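Local coordinates for tail fiber protein (PDB 6CL6) that probably recognises and binds the bacterial cell surface as the trimeric receptor-binding fiber of the R2 pyocin, a contractile injection system of Pseudomonas aeruginosa, at residues 194-197 against 202-205. Numbering follows the deposited sequence.
Sequences YFRC and TWFP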
# COMPACT_ATOMS: atom_id res chain seq x y z
N TYR A 194 23.74 -0.77 -11.94
CA TYR A 194 24.43 -0.23 -10.78
C TYR A 194 25.48 0.79 -11.17
O TYR A 194 26.08 0.68 -12.24
CB TYR A 194 25.17 -1.33 -10.01
CG TYR A 194 24.26 -2.39 -9.40
CD1 TYR A 194 23.75 -3.43 -10.18
CD2 TYR A 194 23.95 -2.36 -8.08
CE1 TYR A 194 22.95 -4.37 -9.64
CE2 TYR A 194 23.16 -3.33 -7.51
CZ TYR A 194 22.66 -4.33 -8.29
OH TYR A 194 21.86 -5.31 -7.72
N PHE A 195 25.77 1.72 -10.24
CA PHE A 195 26.85 2.65 -10.51
C PHE A 195 27.60 3.03 -9.22
O PHE A 195 27.04 3.01 -8.12
CB PHE A 195 26.33 3.89 -11.26
CG PHE A 195 25.25 4.61 -10.58
CD1 PHE A 195 23.93 4.21 -10.73
CD2 PHE A 195 25.54 5.70 -9.76
CE1 PHE A 195 22.90 4.90 -10.05
CE2 PHE A 195 24.53 6.39 -9.10
CZ PHE A 195 23.20 5.98 -9.23
N ARG A 196 28.88 3.37 -9.37
CA ARG A 196 29.67 3.84 -8.24
C ARG A 196 30.87 4.62 -8.78
O ARG A 196 31.13 4.66 -10.00
CB ARG A 196 30.13 2.69 -7.33
CG ARG A 196 31.28 1.85 -7.90
CD ARG A 196 31.79 0.78 -6.94
NE ARG A 196 32.87 0.00 -7.57
CZ ARG A 196 33.79 -0.70 -6.92
NH1 ARG A 196 33.78 -0.76 -5.58
NH2 ARG A 196 34.74 -1.34 -7.59
N CYS A 197 31.60 5.23 -7.86
CA CYS A 197 32.78 6.03 -8.16
C CYS A 197 33.85 5.87 -7.10
O CYS A 197 33.55 5.93 -5.89
CB CYS A 197 32.41 7.53 -8.24
SG CYS A 197 33.75 8.67 -8.66
N THR A 202 39.01 6.13 -2.57
CA THR A 202 38.05 5.38 -1.75
C THR A 202 36.76 5.18 -2.54
O THR A 202 36.18 6.14 -3.02
CB THR A 202 37.75 6.11 -0.44
OG1 THR A 202 38.96 6.25 0.31
CG2 THR A 202 36.73 5.34 0.39
N TRP A 203 36.31 3.93 -2.65
CA TRP A 203 35.10 3.64 -3.41
C TRP A 203 33.85 3.96 -2.60
O TRP A 203 33.70 3.52 -1.46
CB TRP A 203 35.07 2.19 -3.84
CG TRP A 203 36.12 1.82 -4.82
CD1 TRP A 203 37.37 1.34 -4.53
CD2 TRP A 203 36.04 1.90 -6.25
NE1 TRP A 203 38.08 1.12 -5.70
CE2 TRP A 203 37.28 1.44 -6.77
CE3 TRP A 203 35.03 2.29 -7.16
CZ2 TRP A 203 37.55 1.38 -8.13
CZ3 TRP A 203 35.32 2.24 -8.54
CH2 TRP A 203 36.55 1.79 -9.00
N PHE A 204 32.97 4.74 -3.20
CA PHE A 204 31.60 4.87 -2.72
C PHE A 204 30.85 3.57 -2.91
O PHE A 204 31.21 2.77 -3.77
CB PHE A 204 30.88 5.99 -3.46
CG PHE A 204 31.14 7.36 -2.91
CD1 PHE A 204 30.46 7.79 -1.77
CD2 PHE A 204 32.03 8.22 -3.52
CE1 PHE A 204 30.68 9.06 -1.25
CE2 PHE A 204 32.25 9.48 -3.00
CZ PHE A 204 31.58 9.90 -1.86
N PRO A 205 29.79 3.34 -2.12
CA PRO A 205 28.96 2.14 -2.30
C PRO A 205 28.29 2.13 -3.65
O PRO A 205 27.96 3.17 -4.21
CB PRO A 205 27.91 2.24 -1.18
CG PRO A 205 28.45 3.24 -0.21
CD PRO A 205 29.28 4.20 -1.03
O HOH W 1 31.91 0.05 -3.53
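A water bridges Phe204 O and Arg196 NH1, donating to the carbonyl oxygen of Phe204 at 2.8 Å and accepting from NH1 of Arg196 at 2.9 Å; it lies in the guanidinium plane and links the side chain to the opposing backbone. One face of that guanidinium rests on the indole of Trp203. The two planes are 15° apart, and CZ of Arg196 stands 3.6 Å from the centroid of the six-membered ring of Trp203, over its face, a cation-pi stack. NE of Arg196 passes just outside CE3 of Trp203, 3.2 Å away, and NH2 stands over the middle of the six-membered ring. With CG set between the backbone N and the carbonyl carbon (chi1 75°) and the chain extended from there to NE, the arginine reaches across to the neighbouring strand and brings CD and NE up to the CE3 margin of the indole, while the guanidinium beyond them spreads over the face. Gln183 OE1 takes the bond from NE and Asp141 forms a salt bridge with NH2; together they fix the rotation of the flat group, and the carboxylate probably offsets its charge. Beside this stack, Phe204 N gives its hydrogen to Cys197 O over 3.0 Å, nearly straight at 165°. The same carbonyl oxygen meets the edge of the Phe204 ring, 3.6 Å from CD2. On the neighbouring subunit, Asp189 packs against Phe204 and Met209 against Phe195. The arrangement is that of an antiparallel beta hairpin with a cross-strand arginine-tryptophan stack, strands 193-199 and 202-208 forming the last hairpin of this chain's mixed sheet, in which 202-208 is outermost, within the trimeric fiber.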